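Local coordinates for protein TatD-related deoxyribonuclease (Thermotoga maritima, PDB 1J6O) that probably acts as a metal-dependent DNA nuclease of the TatD family, hydrolysing ester bonds from a TIM-barrel scaffold, at residues A[235-240]-A[246-251]; A[218-221]-A[227-230]; A[133-138]-A[261-266]; A[87-92]-A[123-128]. All coordinates share one frame; numbering follows the deposited sequence.

The chain forms a parallel eight-stranded barrel wrapped by helices, and the four contacts sample its helical layer, the packing of its last helix on the strands, and a loop near the predicted metal site. Contact 2 ties together the loop between strand 209-211 and helix 233-244; its Leu218 side chain comes within about 4 Å of that of Asp214, a predicted metal ligand. It touches contact 1 where Pro220 CB lies 3.9 Å from Tyr235 CB. Contacts 1 and 3 use opposite ends of helix 248-264, with centres about 23 Å apart. Contact 3 in turn meets contact 4, for Leu136 CD2 sits 4.0 Å from Ile126 CA. Contacts 1 and 4 lie on opposite sides of the chain's centre, about 35 Å apart between centres.

Contact 1 (A[235-240]-A[246-251]); sequences YVVETI and VPEAKV
Val237 and Val251 overlap with their side chains oppositely directed, in the packing of two consecutive helices, 233-244 and 248-264, joined by a short turn with Pro247 at the N-cap of the second. One methyl of Val237 does the work: CG1, anti to the backbone N (chi1 164°), lies 4.0 Å from Val251 CB and equally close to CB of Glu248, so it is lodged between two residues one helical turn apart. Val251 answers with both of its branches. Its CG1, also opposite the backbone N (chi1 -175°), approaches Ile240 CG2 to 3.7 Å, while Val251 CG2 touches the same Ile240 methyl from 4.0 Å. Beta-branched residues suit this place because their methyls sit close to the backbone and fill a narrow seam between helices; Val237 and Ile240 also rest on Leu211 of strand 209-211, which seats helix 233-244 on the barrel.

At the border of the seam Glu248 stretches out beyond CG and lays its carboxylate against the backbone of helix 233-244, with OE2 3.4 Å from Glu238 CA. The two glutamates are aligned alongside each other, their carboxylate planes turned 74° apart, and Glu248 OE2 is 4.6 Å from Glu238 OE2. No hydrogen bond crosses between the segments. Cohesion therefore comes from the buried aliphatic groups, whereas the neighbouring carboxylates probably repel each other mildly at the partly exposed margin.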
loop_
_atom_site.group_PDB
_atom_site.type_symbol
_atom_site.label_atom_id
_atom_site.label_comp_id
_atom_site.label_asym_id
_atom_site.label_seq_id
_atom_site.Cartn_x
_atom_site.Cartn_y
_atom_site.Cartn_z
ATOM N N TYR A 235 -11.933 -10.052 -7.038
ATOM C CA TYR A 235 -12.596 -9.266 -8.064
ATOM C C TYR A 235 -11.628 -8.344 -8.744
ATOM O O TYR A 235 -11.799 -8.039 -9.934
ATOM C CB TYR A 235 -13.757 -8.469 -7.442
ATOM C CG TYR A 235 -14.788 -9.393 -6.828
ATOM C CD1 TYR A 235 -15.617 -10.171 -7.630
ATOM C CD2 TYR A 235 -14.862 -9.562 -5.448
ATOM C CE1 TYR A 235 -16.489 -11.111 -7.069
ATOM C CE2 TYR A 235 -15.718 -10.488 -4.882
ATOM C CZ TYR A 235 -16.525 -11.262 -5.693
ATOM O OH TYR A 235 -17.336 -12.200 -5.101
ATOM N N VAL A 236 -10.611 -7.902 -7.998
ATOM C CA VAL A 236 -9.601 -7.003 -8.554
ATOM C C VAL A 236 -8.760 -7.809 -9.539
ATOM O O VAL A 236 -8.426 -7.327 -10.626
ATOM C CB VAL A 236 -8.693 -6.405 -7.425
ATOM C CG1 VAL A 236 -7.521 -5.600 -8.028
ATOM C CG2 VAL A 236 -9.559 -5.483 -6.541
ATOM N N VAL A 237 -8.396 -9.022 -9.136
ATOM C CA VAL A 237 -7.603 -9.883 -9.986
ATOM C C VAL A 237 -8.415 -10.220 -11.261
ATOM O O VAL A 237 -7.890 -10.206 -12.383
ATOM C CB VAL A 237 -7.256 -11.191 -9.246
ATOM C CG1 VAL A 237 -6.766 -12.249 -10.246
ATOM C CG2 VAL A 237 -6.180 -10.923 -8.178
ATOM N N GLU A 238 -9.695 -10.532 -11.071
ATOM C CA GLU A 238 -10.564 -10.869 -12.193
ATOM C C GLU A 238 -10.530 -9.763 -13.230
ATOM O O GLU A 238 -10.273 -10.013 -14.412
ATOM C CB GLU A 238 -11.988 -11.084 -11.700
ATOM C CG GLU A 238 -13.016 -11.257 -12.787
ATOM C CD GLU A 238 -14.353 -11.678 -12.207
ATOM O OE1 GLU A 238 -14.768 -11.074 -11.188
ATOM O OE2 GLU A 238 -14.980 -12.606 -12.769
ATOM N N THR A 239 -10.761 -8.532 -12.799
ATOM C CA THR A 239 -10.743 -7.417 -13.734
ATOM C C THR A 239 -9.384 -7.271 -14.408
ATOM O O THR A 239 -9.308 -7.107 -15.638
ATOM C CB THR A 239 -11.139 -6.089 -13.026
ATOM O OG1 THR A 239 -12.510 -6.171 -12.610
ATOM C CG2 THR A 239 -10.967 -4.884 -13.950
ATOM N N ILE A 240 -8.306 -7.327 -13.623
ATOM C CA ILE A 240 -6.976 -7.188 -14.211
ATOM C C ILE A 240 -6.728 -8.248 -15.260
ATOM O O ILE A 240 -6.198 -7.946 -16.333
ATOM C CB ILE A 240 -5.874 -7.258 -13.135
ATOM C CG1 ILE A 240 -5.996 -6.028 -12.219
ATOM C CG2 ILE A 240 -4.478 -7.323 -13.784
ATOM C CD1 ILE A 240 -5.038 -6.069 -11.017
ATOM N N VAL A 246 -5.245 -12.222 -19.856
ATOM C CA VAL A 246 -4.401 -13.317 -19.371
ATOM C C VAL A 246 -5.100 -14.124 -18.267
ATOM O O VAL A 246 -6.077 -13.667 -17.672
ATOM C CB VAL A 246 -3.017 -12.801 -18.839
ATOM C CG1 VAL A 246 -2.327 -11.961 -19.909
ATOM C CG2 VAL A 246 -3.195 -11.982 -17.555
ATOM N N PRO A 247 -4.631 -15.350 -18.000
ATOM C CA PRO A 247 -5.278 -16.142 -16.946
ATOM C C PRO A 247 -5.154 -15.465 -15.560
ATOM O O PRO A 247 -4.198 -14.715 -15.309
ATOM C CB PRO A 247 -4.514 -17.469 -16.989
ATOM C CG PRO A 247 -3.972 -17.536 -18.389
ATOM C CD PRO A 247 -3.584 -16.114 -18.694
ATOM N N GLU A 248 -6.110 -15.721 -14.665
ATOM C CA GLU A 248 -6.055 -15.123 -13.330
ATOM C C GLU A 248 -4.819 -15.665 -12.625
ATOM O O GLU A 248 -4.230 -15.007 -11.765
ATOM C CB GLU A 248 -7.321 -15.457 -12.522
ATOM C CG GLU A 248 -8.568 -14.781 -13.050
ATOM C CD GLU A 248 -9.790 -15.064 -12.201
ATOM O OE1 GLU A 248 -9.796 -16.099 -11.496
ATOM O OE2 GLU A 248 -10.751 -14.266 -12.248
ATOM N N ALA A 249 -4.415 -16.871 -13.004
ATOM C CA ALA A 249 -3.245 -17.467 -12.402
ATOM C C ALA A 249 -2.028 -16.608 -12.718
ATOM O O ALA A 249 -1.106 -16.516 -11.906
ATOM C CB ALA A 249 -3.028 -18.876 -12.940
ATOM N N LYS A 250 -2.015 -15.977 -13.891
ATOM C CA LYS A 250 -0.872 -15.138 -14.267
ATOM C C LYS A 250 -0.825 -13.856 -13.455
ATOM O O LYS A 250 0.259 -13.383 -13.081
ATOM C CB LYS A 250 -0.885 -14.782 -15.766
ATOM C CG LYS A 250 -0.780 -15.993 -16.713
ATOM C CD LYS A 250 0.191 -15.707 -17.884
ATOM C CE LYS A 250 -0.044 -16.664 -19.045
ATOM N NZ LYS A 250 -0.082 -18.088 -18.580
ATOM N N VAL A 251 -1.994 -13.292 -13.192
ATOM C CA VAL A 251 -2.051 -12.069 -12.416
ATOM C C VAL A 251 -1.614 -12.369 -10.975
ATOM O O VAL A 251 -0.809 -11.643 -10.389
ATOM C CB VAL A 251 -3.470 -11.491 -12.386
ATOM C CG1 VAL A 251 -3.443 -10.167 -11.671
ATOM C CG2 VAL A 251 -4.003 -11.322 -13.812
#

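Contact 2 (A[218-221]-A[227-230]); sequences LPPQ and RNEP
Asn228 lays its side chain against the Leu218-Pro219-Pro220 backbone, in the loop that follows strand 209-211. Its CB starts the contact, 3.9 Å from Pro219 CB. Next comes CG, which a chi1 of -167° swings opposite the backbone N and brings to 3.4 Å from Pro219 CA. There the amide divides. OD1 reaches Pro220 CD at 3.4 Å, and also accepts a weak hydrogen bond from the backbone N of Glu229. ND2 lies 3.0 Å from Leu218 O, but the angle is too poor for a hydrogen bond; its proper acceptor is the carbonyl oxygen of Phe217, one residue earlier. Asparagine fits because one short, flat group can both give and accept while its carbon atoms pack on proline. With an alanine in place of Asn228, Phe217 O would probably lose this donor and a gap open beside Pro219 CA and Pro220 CD.

Arg227 NH2 forms a salt bridge with Glu229 OE2 at 3.2 Å, in the guanidinium plane but from above that of the carboxylate, and Arg227 NH1 pairs with Asp28. Leu218 neighbours the predicted metal ligand Asp214. Across 218-221 and 227-230 the amide only packs; Asn228 holds the loop through Phe217 O (side chain) and Pro216 (backbone).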
loop_
_atom_site.group_PDB
_atom_site.type_symbol
_atom_site.label_atom_id
_atom_site.label_comp_id
_atom_site.label_asym_id
_atom_site.label_seq_id
_atom_site.Cartn_x
_atom_site.Cartn_y
_atom_site.Cartn_z
ATOM N N LEU A 218 -12.806 1.611 -0.152
ATOM C CA LEU A 218 -12.944 1.273 -1.559
ATOM C C LEU A 218 -13.148 -0.168 -1.993
ATOM O O LEU A 218 -12.268 -0.782 -2.634
ATOM C CB LEU A 218 -11.690 1.784 -2.252
ATOM C CG LEU A 218 -11.302 3.228 -1.936
ATOM C CD1 LEU A 218 -9.848 3.527 -2.381
ATOM C CD2 LEU A 218 -12.270 4.138 -2.652
ATOM N N PRO A 219 -14.318 -0.729 -1.708
ATOM C CA PRO A 219 -14.679 -2.107 -2.038
ATOM C C PRO A 219 -14.816 -2.248 -3.548
ATOM O O PRO A 219 -15.039 -1.246 -4.230
ATOM C CB PRO A 219 -15.987 -2.270 -1.309
ATOM C CG PRO A 219 -16.606 -0.838 -1.347
ATOM C CD PRO A 219 -15.395 -0.034 -0.983
ATOM N N PRO A 220 -14.590 -3.464 -4.095
ATOM C CA PRO A 220 -14.733 -3.606 -5.548
ATOM C C PRO A 220 -16.219 -3.544 -5.908
ATOM O O PRO A 220 -17.087 -3.757 -5.045
ATOM C CB PRO A 220 -14.088 -4.966 -5.856
ATOM C CG PRO A 220 -14.190 -5.716 -4.584
ATOM C CD PRO A 220 -13.975 -4.669 -3.502
ATOM N N GLN A 221 -16.488 -3.258 -7.179
ATOM C CA GLN A 221 -17.847 -3.131 -7.722
ATOM C C GLN A 221 -18.997 -3.948 -7.154
ATOM O O GLN A 221 -20.020 -3.381 -6.741
ATOM C CB GLN A 221 -17.824 -3.323 -9.232
ATOM C CG GLN A 221 -19.088 -2.820 -9.900
ATOM C CD GLN A 221 -19.424 -1.397 -9.503
ATOM O OE1 GLN A 221 -18.551 -0.619 -9.133
ATOM N NE2 GLN A 221 -20.699 -1.043 -9.603
ATOM N N ARG A 227 -18.263 -2.785 3.591
ATOM C CA ARG A 227 -16.912 -2.690 4.148
ATOM C C ARG A 227 -16.050 -3.544 3.231
ATOM O O ARG A 227 -16.452 -4.631 2.854
ATOM C CB ARG A 227 -16.871 -3.313 5.541
ATOM C CG ARG A 227 -15.495 -3.314 6.170
ATOM C CD ARG A 227 -15.532 -4.139 7.427
ATOM N NE ARG A 227 -15.617 -5.560 7.090
ATOM C CZ ARG A 227 -15.700 -6.529 7.990
ATOM N NH1 ARG A 227 -15.717 -6.205 9.278
ATOM N NH2 ARG A 227 -15.754 -7.812 7.600
ATOM N N ASN A 228 -14.860 -3.073 2.884
ATOM C CA ASN A 228 -13.984 -3.860 2.005
ATOM C C ASN A 228 -13.127 -4.756 2.909
ATOM O O ASN A 228 -12.955 -4.455 4.086
ATOM C CB ASN A 228 -13.096 -2.892 1.230
ATOM C CG ASN A 228 -12.371 -3.542 0.053
ATOM O OD1 ASN A 228 -12.654 -4.672 -0.317
ATOM N ND2 ASN A 228 -11.437 -2.801 -0.542
ATOM N N GLU A 229 -12.654 -5.881 2.378
ATOM C CA GLU A 229 -11.809 -6.802 3.138
ATOM C C GLU A 229 -10.966 -7.588 2.142
ATOM O O GLU A 229 -11.326 -7.666 0.945
ATOM C CB GLU A 229 -12.634 -7.718 4.038
ATOM C CG GLU A 229 -13.614 -8.599 3.324
ATOM C CD GLU A 229 -14.344 -9.472 4.303
ATOM O OE1 GLU A 229 -13.761 -10.508 4.692
ATOM O OE2 GLU A 229 -15.476 -9.100 4.702
ATOM N N PRO A 230 -9.858 -8.206 2.612
ATOM C CA PRO A 230 -8.944 -8.976 1.765
ATOM C C PRO A 230 -9.509 -9.998 0.808
ATOM O O PRO A 230 -9.060 -10.057 -0.330
ATOM C CB PRO A 230 -7.978 -9.603 2.766
ATOM C CG PRO A 230 -7.883 -8.521 3.812
ATOM C CD PRO A 230 -9.361 -8.185 3.997
#

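Contact 3 (A[133-138]-A[261-266])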
loop_
_atom_site.group_PDB
_atom_site.type_symbol
_atom_site.label_atom_id
_atom_site.label_comp_id
_atom_site.label_asym_id
_atom_site.label_seq_id
_atom_site.Cartn_x
_atom_site.Cartn_y
_atom_site.Cartn_z
ATOM N N ASN A 133 16.663 1.032 5.172
ATOM C CA ASN A 133 16.620 0.245 3.968
ATOM C C ASN A 133 15.289 -0.500 3.834
ATOM O O ASN A 133 15.241 -1.650 3.397
ATOM C CB ASN A 133 17.777 -0.733 3.936
ATOM C CG ASN A 133 18.124 -1.135 2.544
ATOM O OD1 ASN A 133 17.745 -0.457 1.580
ATOM N ND2 ASN A 133 18.860 -2.236 2.409
ATOM N N LEU A 134 14.209 0.155 4.248
ATOM C CA LEU A 134 12.860 -0.421 4.169
ATOM C C LEU A 134 12.120 0.260 3.011
ATOM O O LEU A 134 12.320 1.446 2.750
ATOM C CB LEU A 134 12.080 -0.153 5.463
ATOM C CG LEU A 134 12.475 -0.931 6.716
ATOM C CD1 LEU A 134 11.635 -0.433 7.906
ATOM C CD2 LEU A 134 12.275 -2.453 6.489
ATOM N N PRO A 135 11.270 -0.489 2.288
ATOM C CA PRO A 135 10.509 0.065 1.166
ATOM C C PRO A 135 9.462 1.026 1.705
ATOM O O PRO A 135 9.071 0.949 2.873
ATOM C CB PRO A 135 9.906 -1.184 0.508
ATOM C CG PRO A 135 9.741 -2.114 1.617
ATOM C CD PRO A 135 11.042 -1.943 2.404
ATOM N N LEU A 136 9.039 1.952 0.858
ATOM C CA LEU A 136 8.043 2.928 1.238
ATOM C C LEU A 136 6.671 2.557 0.700
ATOM O O LEU A 136 6.564 2.002 -0.382
ATOM C CB LEU A 136 8.422 4.311 0.676
ATOM C CG LEU A 136 9.592 5.002 1.376
ATOM C CD1 LEU A 136 10.393 5.857 0.391
ATOM C CD2 LEU A 136 9.030 5.842 2.522
ATOM N N VAL A 137 5.637 2.844 1.494
ATOM C CA VAL A 137 4.248 2.592 1.137
ATOM C C VAL A 137 3.811 4.059 0.999
ATOM O O VAL A 137 3.565 4.731 1.993
ATOM C CB VAL A 137 3.505 1.871 2.281
ATOM C CG1 VAL A 137 2.018 1.956 2.092
ATOM C CG2 VAL A 137 3.956 0.408 2.303
ATOM N N VAL A 138 3.715 4.528 -0.246
ATOM C CA VAL A 138 3.347 5.914 -0.555
ATOM C C VAL A 138 1.929 6.209 -0.955
ATOM O O VAL A 138 1.324 5.509 -1.766
ATOM C CB VAL A 138 4.312 6.466 -1.653
ATOM C CG1 VAL A 138 4.084 7.968 -1.895
ATOM C CG2 VAL A 138 5.757 6.204 -1.241
ATOM N N ARG A 261 8.875 -10.018 -3.187
ATOM C CA ARG A 261 10.175 -9.411 -3.384
ATOM C C ARG A 261 10.336 -8.080 -2.671
ATOM O O ARG A 261 11.347 -7.817 -2.028
ATOM C CB ARG A 261 10.433 -9.229 -4.878
ATOM C CG ARG A 261 11.807 -8.690 -5.205
ATOM C CD ARG A 261 11.951 -8.377 -6.696
ATOM N NE ARG A 261 11.148 -7.227 -7.094
ATOM C CZ ARG A 261 10.091 -7.296 -7.895
ATOM N NH1 ARG A 261 9.700 -8.472 -8.392
ATOM N NH2 ARG A 261 9.421 -6.189 -8.197
ATOM N N ILE A 262 9.319 -7.241 -2.770
ATOM C CA ILE A 262 9.382 -5.927 -2.134
ATOM C C ILE A 262 9.369 -5.914 -0.618
ATOM O O ILE A 262 10.218 -5.304 0.028
ATOM C CB ILE A 262 8.201 -5.038 -2.629
ATOM C CG1 ILE A 262 8.420 -4.677 -4.106
ATOM C CG2 ILE A 262 8.121 -3.740 -1.830
ATOM C CD1 ILE A 262 7.241 -3.963 -4.748
ATOM N N PHE A 263 8.408 -6.618 -0.057
ATOM C CA PHE A 263 8.249 -6.665 1.377
ATOM C C PHE A 263 8.902 -7.756 2.187
ATOM O O PHE A 263 9.308 -7.513 3.332
ATOM C CB PHE A 263 6.739 -6.673 1.660
ATOM C CG PHE A 263 6.025 -5.457 1.133
ATOM C CD1 PHE A 263 6.166 -4.237 1.764
ATOM C CD2 PHE A 263 5.213 -5.549 0.009
ATOM C CE1 PHE A 263 5.497 -3.115 1.293
ATOM C CE2 PHE A 263 4.527 -4.432 -0.487
ATOM C CZ PHE A 263 4.669 -3.211 0.157
ATOM N N LEU A 264 9.032 -8.945 1.611
ATOM C CA LEU A 264 9.627 -10.023 2.392
ATOM C C LEU A 264 11.068 -10.403 2.215
ATOM O O LEU A 264 11.614 -11.098 3.064
ATOM C CB LEU A 264 8.768 -11.274 2.248
ATOM C CG LEU A 264 7.315 -11.028 2.663
ATOM C CD1 LEU A 264 6.516 -12.323 2.585
ATOM C CD2 LEU A 264 7.265 -10.411 4.073
ATOM N N GLU A 265 11.690 -9.977 1.133
ATOM C CA GLU A 265 13.083 -10.338 0.941
ATOM C C GLU A 265 13.943 -9.685 2.007
ATOM O O GLU A 265 13.752 -8.514 2.352
ATOM C CB GLU A 265 13.542 -9.935 -0.459
ATOM C CG GLU A 265 14.498 -10.950 -1.087
ATOM C CD GLU A 265 14.553 -10.855 -2.599
ATOM O OE1 GLU A 265 15.285 -9.984 -3.133
ATOM O OE2 GLU A 265 13.855 -11.653 -3.257
ATOM N N VAL A 266 14.876 -10.456 2.556
ATOM C CA VAL A 266 15.752 -9.932 3.586
ATOM C C VAL A 266 16.586 -8.803 2.961
ATOM O O VAL A 266 17.221 -8.994 1.923
ATOM C CB VAL A 266 16.687 -11.039 4.145
ATOM C CG1 VAL A 266 17.581 -10.465 5.231
ATOM C CG2 VAL A 266 15.870 -12.177 4.702
#
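A proline ring set against a helix carbonyl is the striking feature here: Pro135 CG lies 3.6 Å from Ile262 O, close to the end of helix 248-264, where the backbone opens into a wider pi-type turn. That oxygen accepts a hydrogen bond from Lys267 NZ, and the ring merely packs beside it. Pro135 CB also meets the methyl CG2 of Ile262 at 3.9 Å. A chi1 of -69° leaves this branch anti to the backbone N of Ile262, directed at Pro135, and it serves a second neighbour too, resting 3.7 Å above the Phe263 ring plane, over its centre.

The ring of Phe263 reaches inward to the barrel strands. Val137 CG2 comes in at the rim of the ring, nearly in its plane and 4.0 Å from CE1 of Phe263, the two side chains roughly perpendicular; Pro135 CG approaches CD1 of the ring obliquely, at 4.2 Å. Phe263 is further packed against Val99 and Ala100 of strand 98-107 and Val162 of strand 161-163. A large flat ring suits such a position, since it can span several strands from a single point on the helix, while proline, just before strand 136-141, offers a compact apolar surface.

The side chain of Val137 comes within about 3 Å of that of His17, so this apolar cluster borders a predicted metal ligand. With all four touching residues buried and no hydrogen bond between the segments, the contact depends on the hydrophobic effect and on close fit.

Contact 4 (A[87-92]-A[123-128])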
loop_
_atom_site.group_PDB
_atom_site.type_symbol
_atom_site.label_atom_id
_atom_site.label_comp_id
_atom_site.label_asym_id
_atom_site.label_seq_id
_atom_site.Cartn_x
_atom_site.Cartn_y
_atom_site.Cartn_z
ATOM N N GLU A 87 11.943 9.095 15.529
ATOM C CA GLU A 87 12.609 8.186 16.460
ATOM C C GLU A 87 11.617 7.130 16.920
ATOM O O GLU A 87 11.959 5.964 17.130
ATOM C CB GLU A 87 13.110 8.931 17.697
ATOM C CG GLU A 87 14.411 9.661 17.514
ATOM C CD GLU A 87 15.129 9.831 18.844
ATOM O OE1 GLU A 87 14.481 10.309 19.815
ATOM O OE2 GLU A 87 16.328 9.477 18.919
ATOM N N HIS A 88 10.381 7.562 17.107
ATOM C CA HIS A 88 9.351 6.647 17.541
ATOM C C HIS A 88 9.061 5.597 16.446
ATOM O O HIS A 88 8.843 4.428 16.757
ATOM C CB HIS A 88 8.100 7.429 17.884
ATOM C CG HIS A 88 7.195 6.715 18.834
ATOM N ND1 HIS A 88 6.506 7.366 19.835
ATOM C CD2 HIS A 88 6.832 5.411 18.913
ATOM C CE1 HIS A 88 5.753 6.494 20.486
ATOM N NE2 HIS A 88 5.933 5.302 19.946
ATOM N N LEU A 89 9.054 6.006 15.174
ATOM C CA LEU A 89 8.789 5.057 14.084
ATOM C C LEU A 89 9.991 4.116 13.985
ATOM O O LEU A 89 9.845 2.906 13.764
ATOM C CB LEU A 89 8.578 5.787 12.739
ATOM C CG LEU A 89 7.300 6.607 12.571
ATOM C CD1 LEU A 89 7.319 7.375 11.238
ATOM C CD2 LEU A 89 6.093 5.655 12.660
ATOM N N GLU A 90 11.187 4.672 14.174
ATOM C CA GLU A 90 12.398 3.873 14.106
ATOM C C GLU A 90 12.376 2.801 15.198
ATOM O O GLU A 90 12.837 1.672 14.967
ATOM C CB GLU A 90 13.628 4.769 14.253
ATOM C CG GLU A 90 14.949 4.026 14.237
ATOM C CD GLU A 90 16.085 4.967 13.949
ATOM O OE1 GLU A 90 16.007 6.131 14.413
ATOM O OE2 GLU A 90 17.041 4.555 13.267
ATOM N N LYS A 91 11.826 3.134 16.369
ATOM C CA LYS A 91 11.742 2.183 17.478
ATOM C C LYS A 91 10.773 1.042 17.103
ATOM O O LYS A 91 10.991 -0.123 17.442
ATOM C CB LYS A 91 11.218 2.860 18.741
ATOM C CG LYS A 91 10.924 1.856 19.873
ATOM C CD LYS A 91 10.269 2.478 21.096
ATOM C CE LYS A 91 9.935 1.402 22.152
ATOM N NZ LYS A 91 9.342 1.968 23.420
ATOM N N PHE A 92 9.691 1.386 16.419
ATOM C CA PHE A 92 8.727 0.371 16.020
ATOM C C PHE A 92 9.401 -0.576 15.036
ATOM O O PHE A 92 9.265 -1.808 15.122
ATOM C CB PHE A 92 7.527 0.987 15.267
ATOM C CG PHE A 92 6.547 1.751 16.123
ATOM C CD1 PHE A 92 6.397 1.483 17.477
ATOM C CD2 PHE A 92 5.719 2.711 15.534
ATOM C CE1 PHE A 92 5.423 2.168 18.245
ATOM C CE2 PHE A 92 4.752 3.390 16.281
ATOM C CZ PHE A 92 4.605 3.112 17.650
ATOM N N VAL A 123 9.192 13.972 3.610
ATOM C CA VAL A 123 10.633 13.903 3.416
ATOM C C VAL A 123 11.316 13.185 4.577
ATOM O O VAL A 123 12.192 12.359 4.376
ATOM C CB VAL A 123 11.240 15.326 3.257
ATOM C CG1 VAL A 123 12.759 15.272 3.394
ATOM C CG2 VAL A 123 10.859 15.888 1.902
ATOM N N GLU A 124 10.907 13.477 5.799
ATOM C CA GLU A 124 11.519 12.831 6.933
ATOM C C GLU A 124 11.304 11.318 6.975
ATOM O O GLU A 124 12.180 10.585 7.439
ATOM C CB GLU A 124 11.041 13.503 8.220
ATOM C CG GLU A 124 11.288 15.018 8.163
ATOM C CD GLU A 124 11.157 15.739 9.492
ATOM O OE1 GLU A 124 10.162 15.507 10.197
ATOM O OE2 GLU A 124 12.047 16.569 9.821
ATOM N N GLN A 125 10.171 10.846 6.467
ATOM C CA GLN A 125 9.910 9.404 6.474
ATOM C C GLN A 125 10.681 8.723 5.333
ATOM O O GLN A 125 11.136 7.565 5.462
ATOM C CB GLN A 125 8.419 9.149 6.380
ATOM C CG GLN A 125 7.741 9.474 7.707
ATOM C CD GLN A 125 6.248 9.274 7.667
ATOM O OE1 GLN A 125 5.757 8.154 7.839
ATOM N NE2 GLN A 125 5.517 10.348 7.433
ATOM N N ILE A 126 10.819 9.434 4.214
ATOM C CA ILE A 126 11.559 8.896 3.086
ATOM C C ILE A 126 12.990 8.728 3.607
ATOM O O ILE A 126 13.648 7.709 3.345
ATOM C CB ILE A 126 11.567 9.904 1.915
ATOM C CG1 ILE A 126 10.187 9.944 1.270
ATOM C CG2 ILE A 126 12.671 9.556 0.922
ATOM C CD1 ILE A 126 10.064 11.072 0.232
ATOM N N GLU A 127 13.494 9.731 4.338
ATOM C CA GLU A 127 14.861 9.641 4.872
ATOM C C GLU A 127 15.005 8.483 5.850
ATOM O O GLU A 127 16.050 7.796 5.873
ATOM C CB GLU A 127 15.284 10.965 5.525
ATOM C CG GLU A 127 15.288 12.062 4.492
ATOM C CD GLU A 127 15.731 13.422 5.020
ATOM O OE1 GLU A 127 15.230 13.867 6.073
ATOM O OE2 GLU A 127 16.548 14.051 4.341
ATOM N N LEU A 128 13.973 8.246 6.658
ATOM C CA LEU A 128 14.053 7.141 7.600
ATOM C C LEU A 128 14.074 5.800 6.843
ATOM O O LEU A 128 14.830 4.887 7.189
ATOM C CB LEU A 128 12.861 7.154 8.557
ATOM C CG LEU A 128 12.782 5.940 9.485
ATOM C CD1 LEU A 128 13.969 5.901 10.446
ATOM C CD2 LEU A 128 11.490 5.998 10.266
#
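Two helices on the outside of the TIM barrel, 85-92 and 115-132, pack here, consecutive in the chain with strand 98-107 between them. Their short segments run roughly parallel, at an angle of 35°, with axes 10.9 Å apart. Leu128 projects between Leu89 and Glu90: its CG is anti to the backbone N (chi1 174°), which carries the two methyls across to the other helix. CD2 lies 3.8 Å from Leu89 CB, and CD1 meets Glu90 CB at 4.0 Å. A forked leucine suits this spot because each branch can serve a different neighbour.

About one turn back along helix 115-132, the amide of Gln125 meets Leu89 CD1, 3.8 Å from OE1. The backbone N of Val73 donates to that oxygen and NE2 donates one N-H to Val121 O, so oxygen and nitrogen each have a partner, and the methyl of Leu89 packs beside an oxygen that already accepts a hydrogen bond. From its side chain Glu90 offers carbon to Leu128, while its OE2 forms a salt bridge with Lys131, one turn beyond Leu128.

Replacing Leu128 with an alanine would probably open a gap beside Leu89 and leave the CB of Glu90 without its apolar neighbour. Polar groups thus find their partners around the seam, while between the segments aliphatic carbon supplies the adhesion and no hydrogen bond fixes the helices against each other.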